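Long-range contacts in probable transcriptional regulatory protein aq_1575 (Aquifex aeolicus, PDB 1LFP), which probably binds DNA and takes part in regulating transcription, though its exact role is not established: residues L24-I29 against A59-N65; Q81-Y87 against V99-D104; A197-W201 against Q232-A236. All coordinates share one frame; numbering follows the deposited sequence.

Contact 1. Residues L24-I29 against A59-N65; sequences LFSKLI and ANMPWEN
Phe-25 lays one face of its ring over the side chain of the selenomethionine Met-61. The Met-61 CG atom stands above the middle of the ring, 3.7 Å from its centroid and 12° off the ring normal, a CH-pi contact. The selenium lies oblique to the ring, in a Met-aromatic contact, with SE 3.7 Å from Phe-25 CB. CG of Met-61 is anti to the backbone N (chi1 -162°), and the chain bends only at its last torsion. The two side chains slide past each other in opposite directions. At its far end the ring meets backbone. Ala-59 O lies at the ring edge, in plane, 3.4 Å from Phe-25 CZ. This places a carbonyl oxygen next to the slightly positive ring hydrogens.

The contact joins helix 21-39 to the link between helices 47-58 and 63-74, within the N-terminal domain of the TACO1/YebC family. Asn-60, with positive phi, is the C-prime residue of a Schellman motif that ends helix 47-58. Pro-62 occupies the N-cap position of the next helix. Met-61 sits between these two and points at helix 21-39. Ile-29 crosses it at about a right angle, with CG1 3.9 Å from Met-61 SE. Leu-28 CB approaches the same selenium at 4.2 Å. Ala-59 CB packs against Phe-25 CE2 at 4.0 Å and also touches Leu-24 CD2.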
loop_
_atom_site.group_PDB
_atom_site.type_symbol
_atom_site.label_atom_id
_atom_site.label_comp_id
_atom_site.label_asym_id
_atom_site.label_seq_id
_atom_site.Cartn_x
_atom_site.Cartn_y
_atom_site.Cartn_z
ATOM N N LEU A 24 -4.733 -1.838 11.535
ATOM C CA LEU A 24 -5.043 -2.398 10.225
ATOM C C LEU A 24 -6.513 -2.099 9.848
ATOM O O LEU A 24 -6.819 -1.642 8.733
ATOM C CB LEU A 24 -4.826 -3.899 10.248
ATOM C CG LEU A 24 -5.177 -4.621 8.956
ATOM C CD1 LEU A 24 -4.101 -4.351 7.947
ATOM C CD2 LEU A 24 -5.398 -6.124 9.219
ATOM N N PHE A 25 -7.420 -2.359 10.771
ATOM C CA PHE A 25 -8.844 -2.104 10.498
ATOM C C PHE A 25 -9.128 -0.645 10.242
ATOM O O PHE A 25 -10.032 -0.296 9.458
ATOM C CB PHE A 25 -9.700 -2.587 11.660
ATOM C CG PHE A 25 -9.724 -4.086 11.803
ATOM C CD1 PHE A 25 -10.371 -4.686 12.881
ATOM C CD2 PHE A 25 -9.160 -4.895 10.818
ATOM C CE1 PHE A 25 -10.463 -6.101 12.958
ATOM C CE2 PHE A 25 -9.243 -6.286 10.884
ATOM C CZ PHE A 25 -9.898 -6.889 11.955
ATOM N N SER A 26 -8.391 0.214 10.926
ATOM C CA SER A 26 -8.592 1.637 10.736
ATOM C C SER A 26 -8.308 1.961 9.270
ATOM O O SER A 26 -9.059 2.696 8.632
ATOM C CB SER A 26 -7.694 2.417 11.690
ATOM O OG SER A 26 -7.798 3.807 11.425
ATOM N N LYS A 27 -7.232 1.394 8.732
ATOM C CA LYS A 27 -6.860 1.620 7.344
ATOM C C LYS A 27 -7.846 0.935 6.404
ATOM O O LYS A 27 -8.167 1.476 5.332
ATOM C CB LYS A 27 -5.409 1.149 7.123
ATOM C CG LYS A 27 -4.436 2.034 7.951
ATOM C CD LYS A 27 -2.944 1.732 7.813
ATOM C CE LYS A 27 -2.121 2.837 8.555
ATOM N NZ LYS A 27 -0.664 2.662 8.373
ATOM N N LEU A 28 -8.369 -0.236 6.782
ATOM C CA LEU A 28 -9.324 -0.863 5.878
ATOM C C LEU A 28 -10.624 -0.047 5.829
ATOM O O LEU A 28 -11.264 0.043 4.783
ATOM C CB LEU A 28 -9.601 -2.298 6.299
ATOM C CG LEU A 28 -8.540 -3.308 5.817
ATOM C CD1 LEU A 28 -8.724 -3.567 4.340
ATOM C CD2 LEU A 28 -7.150 -2.800 6.069
ATOM N N ILE A 29 -11.000 0.517 6.967
ATOM C CA ILE A 29 -12.199 1.354 7.064
ATOM C C ILE A 29 -12.020 2.568 6.141
ATOM O O ILE A 29 -12.954 2.941 5.393
ATOM C CB ILE A 29 -12.383 1.828 8.514
ATOM C CG1 ILE A 29 -12.823 0.625 9.378
ATOM C CG2 ILE A 29 -13.380 2.992 8.549
ATOM C CD1 ILE A 29 -13.020 0.933 10.833
ATOM N N ALA A 59 -9.758 -10.210 6.538
ATOM C CA ALA A 59 -8.986 -9.847 7.715
ATOM C C ALA A 59 -9.780 -10.001 9.006
ATOM O O ALA A 59 -9.325 -9.610 10.080
ATOM C CB ALA A 59 -8.487 -8.416 7.568
ATOM N N ASN A 60 -10.990 -10.544 8.879
ATOM C CA ASN A 60 -11.849 -10.785 10.003
ATOM C C ASN A 60 -12.388 -9.508 10.623
ATOM O O ASN A 60 -12.614 -9.455 11.820
ATOM C CB ASN A 60 -11.104 -11.625 11.053
ATOM C CG ASN A 60 -10.953 -13.086 10.634
ATOM O OD1 ASN A 60 -10.089 -13.807 11.144
ATOM N ND2 ASN A 60 -11.813 -13.533 9.714
HETATM N N MSE A 61 -12.587 -8.473 9.817
HETATM C CA MSE A 61 -13.149 -7.231 10.370
HETATM C C MSE A 61 -14.657 -7.485 10.440
HETATM O O MSE A 61 -15.270 -8.007 9.493
HETATM C CB MSE A 61 -12.853 -6.025 9.477
HETATM C CG MSE A 61 -13.028 -4.668 10.210
HETATM SE SE MSE A 61 -12.436 -3.209 9.281
HETATM C CE MSE A 61 -13.897 -3.170 8.397
ATOM N N PRO A 62 -15.266 -7.152 11.574
ATOM C CA PRO A 62 -16.713 -7.344 11.789
ATOM C C PRO A 62 -17.494 -6.773 10.619
ATOM O O PRO A 62 -17.205 -5.693 10.142
ATOM C CB PRO A 62 -16.977 -6.608 13.102
ATOM C CG PRO A 62 -15.642 -6.778 13.863
ATOM C CD PRO A 62 -14.605 -6.550 12.750
ATOM N N TRP A 63 -18.472 -7.512 10.135
ATOM C CA TRP A 63 -19.219 -7.008 9.001
ATOM C C TRP A 63 -19.931 -5.713 9.339
ATOM O O TRP A 63 -20.196 -4.909 8.467
ATOM C CB TRP A 63 -20.222 -8.065 8.540
ATOM C CG TRP A 63 -19.558 -9.342 8.074
ATOM C CD1 TRP A 63 -18.214 -9.653 8.095
ATOM C CD2 TRP A 63 -20.223 -10.471 7.512
ATOM N NE1 TRP A 63 -18.020 -10.916 7.569
ATOM C CE2 TRP A 63 -19.237 -11.439 7.210
ATOM C CE3 TRP A 63 -21.564 -10.757 7.233
ATOM C CZ2 TRP A 63 -19.558 -12.687 6.639
ATOM C CZ3 TRP A 63 -21.887 -12.006 6.658
ATOM C CH2 TRP A 63 -20.882 -12.948 6.373
ATOM N N GLU A 64 -20.266 -5.521 10.605
ATOM C CA GLU A 64 -20.947 -4.303 11.021
ATOM C C GLU A 64 -20.032 -3.106 10.779
ATOM O O GLU A 64 -20.487 -2.007 10.483
ATOM C CB GLU A 64 -21.314 -4.420 12.488
ATOM C CG GLU A 64 -20.177 -5.007 13.292
ATOM C CD GLU A 64 -20.443 -6.438 13.764
ATOM O OE1 GLU A 64 -20.585 -7.383 12.908
ATOM O OE2 GLU A 64 -20.499 -6.583 15.016
ATOM N N ASN A 65 -18.724 -3.303 10.889
ATOM C CA ASN A 65 -17.807 -2.184 10.618
ATOM C C ASN A 65 -17.691 -1.874 9.140
ATOM O O ASN A 65 -17.420 -0.752 8.746
ATOM C CB ASN A 65 -16.400 -2.481 11.129
ATOM C CG ASN A 65 -16.266 -2.230 12.599
ATOM O OD1 ASN A 65 -16.061 -1.075 13.049
ATOM N ND2 ASN A 65 -16.388 -3.302 13.379
#

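Contact 2. Residues Q81-Y87 against V99-D104; sequences QFEEVIY and VLATTD
Val-99 pairs with Tyr-87 in an antiparallel beta hairpin of strands 83-91 and 95-103. Two backbone hydrogen bonds, Tyr-87 N to Val-99 O and Val-99 N to Tyr-87 O, each 2.8 Å, join this pair. Leu-100 faces Ile-86 as a non-hydrogen-bonded pair. Their side chains lie side by side and point the same way, and Ile-86 CD1 is only 3.4 Å from Leu-100 CG, tighter than usual packing. Ala-101 is again a hydrogen-bonded partner, of Val-85. Its methyl touches Val-85 CG1 at 3.6 Å and meets the edge of the Tyr-87 ring in plane. The Tyr-87 hydroxyl is hydrogen-bonded to Thr-110 OG1 on helix 106-119. Thr-102 is on the other face, beside Glu-84, whose carboxylate reaches Arg-48 in a salt bridge. Thr-103 forms two backbone hydrogen bonds with Glu-83, and its CG2 packs on Val-85 CG1. Beyond the paired strands, Asp-104 puts CB over one face of the Phe-82 ring, toward the rim, 4.2 Å from the centroid. With CG of Phe-82 anti to the carbonyl carbon (chi1 -88°), the ring lies against Asp-104. Replacing Phe-82 by an alanine would probably leave Asp-104 CB without the ring face it packs on. Water 1 donates to both Gln-81 OE1 and Asp-104 O, at 3.2 Å from each.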
loop_
_atom_site.group_PDB
_atom_site.type_symbol
_atom_site.label_atom_id
_atom_site.label_comp_id
_atom_site.label_asym_id
_atom_site.label_seq_id
_atom_site.Cartn_x
_atom_site.Cartn_y
_atom_site.Cartn_z
ATOM N N GLN A 81 -15.305 14.214 5.470
ATOM C CA GLN A 81 -14.289 14.769 4.589
ATOM C C GLN A 81 -13.009 13.957 4.425
ATOM O O GLN A 81 -11.927 14.508 4.588
ATOM C CB GLN A 81 -13.879 16.157 5.076
ATOM C CG GLN A 81 -15.007 17.087 5.445
ATOM C CD GLN A 81 -14.498 18.297 6.198
ATOM O OE1 GLN A 81 -13.554 18.959 5.763
ATOM N NE2 GLN A 81 -15.117 18.595 7.334
ATOM N N PHE A 82 -13.101 12.668 4.122
ATOM C CA PHE A 82 -11.875 11.894 3.917
ATOM C C PHE A 82 -11.450 11.998 2.452
ATOM O O PHE A 82 -12.248 11.719 1.549
ATOM C CB PHE A 82 -12.080 10.414 4.264
ATOM C CG PHE A 82 -11.832 10.083 5.697
ATOM C CD1 PHE A 82 -10.564 10.222 6.250
ATOM C CD2 PHE A 82 -12.872 9.655 6.512
ATOM C CE1 PHE A 82 -10.329 9.951 7.588
ATOM C CE2 PHE A 82 -12.655 9.382 7.851
ATOM C CZ PHE A 82 -11.374 9.530 8.397
ATOM N N GLU A 83 -10.201 12.408 2.209
ATOM C CA GLU A 83 -9.699 12.489 0.833
ATOM C C GLU A 83 -8.297 11.872 0.770
ATOM O O GLU A 83 -7.617 11.781 1.790
ATOM C CB GLU A 83 -9.607 13.935 0.348
ATOM C CG GLU A 83 -9.812 14.127 -1.170
ATOM C CD GLU A 83 -9.112 13.081 -2.049
ATOM O OE1 GLU A 83 -9.658 11.962 -2.225
ATOM O OE2 GLU A 83 -8.010 13.385 -2.564
ATOM N N GLU A 84 -7.894 11.465 -0.426
ATOM C CA GLU A 84 -6.564 10.867 -0.663
ATOM C C GLU A 84 -5.582 11.967 -1.026
ATOM O O GLU A 84 -5.880 12.794 -1.886
ATOM C CB GLU A 84 -6.603 9.847 -1.800
ATOM C CG GLU A 84 -7.613 8.729 -1.640
ATOM C CD GLU A 84 -7.458 7.625 -2.673
ATOM O OE1 GLU A 84 -6.956 6.542 -2.309
ATOM O OE2 GLU A 84 -7.835 7.821 -3.851
ATOM N N VAL A 85 -4.431 11.994 -0.362
ATOM C CA VAL A 85 -3.418 13.006 -0.647
ATOM C C VAL A 85 -2.112 12.257 -0.892
ATOM O O VAL A 85 -1.876 11.241 -0.271
ATOM C CB VAL A 85 -3.254 13.997 0.545
ATOM C CG1 VAL A 85 -3.057 13.253 1.833
ATOM C CG2 VAL A 85 -2.073 14.932 0.307
ATOM N N ILE A 86 -1.310 12.749 -1.822
ATOM C CA ILE A 86 -0.034 12.126 -2.103
ATOM C C ILE A 86 1.054 13.032 -1.633
ATOM O O ILE A 86 1.125 14.196 -2.044
ATOM C CB ILE A 86 0.135 11.872 -3.598
ATOM C CG1 ILE A 86 -0.983 10.936 -4.047
ATOM C CG2 ILE A 86 1.524 11.302 -3.879
ATOM C CD1 ILE A 86 -1.116 9.774 -3.119
ATOM N N TYR A 87 1.907 12.530 -0.741
ATOM C CA TYR A 87 3.025 13.325 -0.273
ATOM C C TYR A 87 4.266 12.815 -0.968
ATOM O O TYR A 87 4.333 11.648 -1.366
ATOM C CB TYR A 87 3.204 13.216 1.243
ATOM C CG TYR A 87 2.087 13.869 1.987
ATOM C CD1 TYR A 87 2.024 15.264 2.124
ATOM C CD2 TYR A 87 1.064 13.106 2.519
ATOM C CE1 TYR A 87 0.964 15.851 2.771
ATOM C CE2 TYR A 87 -0.007 13.685 3.170
ATOM C CZ TYR A 87 -0.050 15.059 3.289
ATOM O OH TYR A 87 -1.154 15.591 3.929
ATOM N N VAL A 99 4.095 8.990 -0.400
ATOM C CA VAL A 99 3.281 8.561 0.719
ATOM C C VAL A 99 1.859 8.751 0.285
ATOM O O VAL A 99 1.533 9.835 -0.146
ATOM C CB VAL A 99 3.535 9.441 1.952
ATOM C CG1 VAL A 99 2.564 9.059 3.091
ATOM C CG2 VAL A 99 5.011 9.275 2.384
ATOM N N LEU A 100 1.051 7.698 0.353
ATOM C CA LEU A 100 -0.347 7.774 -0.043
ATOM C C LEU A 100 -1.130 7.829 1.274
ATOM O O LEU A 100 -1.061 6.920 2.095
ATOM C CB LEU A 100 -0.689 6.539 -0.883
ATOM C CG LEU A 100 -0.400 6.566 -2.394
ATOM C CD1 LEU A 100 0.981 7.147 -2.734
ATOM C CD2 LEU A 100 -0.634 5.170 -2.951
ATOM N N ALA A 101 -1.818 8.944 1.504
ATOM C CA ALA A 101 -2.555 9.112 2.741
ATOM C C ALA A 101 -4.041 9.350 2.474
ATOM O O ALA A 101 -4.430 9.734 1.375
ATOM C CB ALA A 101 -1.957 10.270 3.520
ATOM N N THR A 102 -4.876 9.029 3.466
ATOM C CA THR A 102 -6.326 9.247 3.362
ATOM C C THR A 102 -6.592 9.930 4.684
ATOM O O THR A 102 -6.507 9.289 5.739
ATOM C CB THR A 102 -7.126 7.921 3.258
ATOM O OG1 THR A 102 -6.745 7.207 2.071
ATOM C CG2 THR A 102 -8.630 8.223 3.184
ATOM N N THR A 103 -6.915 11.223 4.631
ATOM C CA THR A 103 -7.074 12.025 5.831
ATOM C C THR A 103 -8.273 12.953 5.776
ATOM O O THR A 103 -8.763 13.292 4.693
ATOM C CB THR A 103 -5.759 12.855 6.102
ATOM O OG1 THR A 103 -5.901 13.645 7.288
ATOM C CG2 THR A 103 -5.435 13.775 4.924
ATOM N N ASP A 104 -8.758 13.339 6.950
ATOM C CA ASP A 104 -9.903 14.243 7.033
ATOM C C ASP A 104 -9.430 15.642 7.405
ATOM O O ASP A 104 -10.242 16.536 7.636
ATOM C CB ASP A 104 -10.904 13.756 8.089
ATOM C CG ASP A 104 -10.386 13.928 9.512
ATOM O OD1 ASP A 104 -11.213 13.962 10.454
ATOM O OD2 ASP A 104 -9.154 14.025 9.700
HETATM O O HOH W 1 -10.484 19.528 6.402
#

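Contact 3. Residues A197-W201 against Q232-A236; sequences AQITW and QQVIA
Gln-198 and Gln-233 reach toward each other from opposite directions, and their amide groups stack with planes 12° apart. Gln-198 NE2 lies 3.4 Å from Gln-233 CD. Both chains are extended beyond CG but start differently. Gln-198 has CG between its backbone N and carbonyl carbon (chi1 55°), whereas Gln-233 has CG anti to the carbonyl carbon. The amide end of Gln-233 reaches the backbone of Ile-199 and the side chain of Thr-200, which it crosses at about a right angle.

Ile-235, two residues on from Gln-233, also points at strand 196-203. Its CG2 touches the backbone carbonyl of Trp-201, 3.2 Å from Trp-201 O. Its CD1 meets Trp-201 CB at 3.9 Å and lies oblique to the indole. CG1 of the same side chain is 3.7 Å from Thr-200 OG1.

The axes of the two strands are 7.9 Å apart at closest approach and 35° from parallel, so this is packing between two sheets. Strand 196-203 is an outermost strand of the antiparallel sheet. Strand 231-239 belongs to the mixed sheet, where Gln-232 and Gln-233 form a classic beta bulge opposite Leu-100. Water 2 lies between Gln-198 OE1 and Gln-232 O, 3.1 Å from the latter. The join thus combines amide stacking and water near the bulge with apolar contact at Ile-235. Side chains of strand 231-239 span the gap and meet side chains and carbonyls of strand 196-203.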
loop_
_atom_site.group_PDB
_atom_site.type_symbol
_atom_site.label_atom_id
_atom_site.label_comp_id
_atom_site.label_asym_id
_atom_site.label_seq_id
_atom_site.Cartn_x
_atom_site.Cartn_y
_atom_site.Cartn_z
ATOM N N ALA A 197 -4.952 -6.328 -3.479
ATOM C CA ALA A 197 -5.053 -5.825 -4.850
ATOM C C ALA A 197 -5.327 -4.324 -4.756
ATOM O O ALA A 197 -6.406 -3.895 -4.343
ATOM C CB ALA A 197 -6.194 -6.528 -5.606
ATOM N N GLN A 198 -4.371 -3.503 -5.160
ATOM C CA GLN A 198 -4.587 -2.068 -5.047
ATOM C C GLN A 198 -3.705 -1.329 -6.042
ATOM O O GLN A 198 -2.777 -1.886 -6.605
ATOM C CB GLN A 198 -4.211 -1.608 -3.619
ATOM C CG GLN A 198 -2.776 -2.005 -3.229
ATOM C CD GLN A 198 -2.407 -1.660 -1.769
ATOM O OE1 GLN A 198 -3.270 -1.400 -0.934
ATOM N NE2 GLN A 198 -1.112 -1.675 -1.472
ATOM N N ILE A 199 -3.972 -0.039 -6.202
ATOM C CA ILE A 199 -3.169 0.785 -7.081
ATOM C C ILE A 199 -2.031 1.336 -6.224
ATOM O O ILE A 199 -2.265 1.817 -5.099
ATOM C CB ILE A 199 -4.025 1.969 -7.631
ATOM C CG1 ILE A 199 -5.065 1.441 -8.610
ATOM C CG2 ILE A 199 -3.115 3.042 -8.245
ATOM C CD1 ILE A 199 -4.500 0.840 -9.862
ATOM N N THR A 200 -0.802 1.250 -6.736
ATOM C CA THR A 200 0.351 1.766 -6.013
ATOM C C THR A 200 1.275 2.481 -7.007
ATOM O O THR A 200 0.917 2.691 -8.172
ATOM C CB THR A 200 1.122 0.633 -5.303
ATOM O OG1 THR A 200 2.100 1.192 -4.428
ATOM C CG2 THR A 200 1.800 -0.291 -6.291
ATOM N N TRP A 201 2.450 2.880 -6.540
ATOM C CA TRP A 201 3.428 3.544 -7.423
ATOM C C TRP A 201 4.685 2.682 -7.346
ATOM O O TRP A 201 4.989 2.184 -6.281
ATOM C CB TRP A 201 3.726 4.947 -6.929
ATOM C CG TRP A 201 2.619 5.863 -7.127
ATOM C CD1 TRP A 201 1.448 5.871 -6.431
ATOM C CD2 TRP A 201 2.506 6.878 -8.139
ATOM N NE1 TRP A 201 0.597 6.832 -6.961
ATOM C CE2 TRP A 201 1.233 7.461 -8.002
ATOM C CE3 TRP A 201 3.360 7.350 -9.152
ATOM C CZ2 TRP A 201 0.790 8.501 -8.843
ATOM C CZ3 TRP A 201 2.929 8.391 -9.986
ATOM C CH2 TRP A 201 1.651 8.953 -9.823
ATOM N N GLN A 232 -1.714 5.120 4.179
ATOM C CA GLN A 232 -2.164 3.844 3.595
ATOM C C GLN A 232 -0.984 3.100 2.979
ATOM O O GLN A 232 -0.853 1.876 3.118
ATOM C CB GLN A 232 -3.189 4.047 2.463
ATOM C CG GLN A 232 -4.570 4.573 2.860
ATOM C CD GLN A 232 -5.517 3.508 3.407
ATOM O OE1 GLN A 232 -5.726 2.435 2.813
ATOM N NE2 GLN A 232 -6.098 3.812 4.538
ATOM N N GLN A 233 -0.154 3.837 2.258
ATOM C CA GLN A 233 0.975 3.223 1.598
ATOM C C GLN A 233 2.201 4.080 1.590
ATOM O O GLN A 233 2.126 5.277 1.440
ATOM C CB GLN A 233 0.673 2.936 0.139
ATOM C CG GLN A 233 -0.433 1.905 -0.153
ATOM C CD GLN A 233 -0.535 1.647 -1.647
ATOM O OE1 GLN A 233 -1.589 1.837 -2.273
ATOM N NE2 GLN A 233 0.575 1.229 -2.234
ATOM N N VAL A 234 3.356 3.448 1.719
ATOM C CA VAL A 234 4.609 4.212 1.657
ATOM C C VAL A 234 5.457 3.486 0.606
ATOM O O VAL A 234 5.596 2.268 0.682
ATOM C CB VAL A 234 5.374 4.145 2.964
ATOM C CG1 VAL A 234 6.697 4.817 2.779
ATOM C CG2 VAL A 234 4.582 4.834 4.086
ATOM N N ILE A 235 5.990 4.214 -0.360
ATOM C CA ILE A 235 6.813 3.654 -1.440
ATOM C C ILE A 235 8.128 4.402 -1.543
ATOM O O ILE A 235 8.160 5.621 -1.476
ATOM C CB ILE A 235 6.117 3.745 -2.826
ATOM C CG1 ILE A 235 4.663 3.248 -2.734
ATOM C CG2 ILE A 235 6.868 2.853 -3.838
ATOM C CD1 ILE A 235 3.615 4.336 -3.044
ATOM N N ALA A 236 9.225 3.669 -1.658
ATOM C CA ALA A 236 10.527 4.327 -1.783
ATOM C C ALA A 236 11.338 3.637 -2.848
ATOM O O ALA A 236 11.039 2.487 -3.228
ATOM C CB ALA A 236 11.260 4.308 -0.446
HETATM O O HOH W 2 -3.181 0.350 1.827
#

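How the contacts relate
The contacts follow one another along the chain, each closing before the next opens. Contact 1 lies in the helical N-terminal domain; contacts 2 and 3 lie in the part that follows. The centres of contacts 2 and 3 are about 12 Å apart. They share the mixed sheet, where strands 95-103 and 231-239 are neighbours and Leu-100 pairs with the bulge. Contact 3 then joins this sheet to the antiparallel one. Contact 1 is about 18 Å from contact 2 and 19 Å from contact 3, centre to centre. Lys-27 O on helix 21-39 probably accepts a hydrogen bond from Gln-232 NE2. The helical part and both sheets are thus joined through strand 231-239.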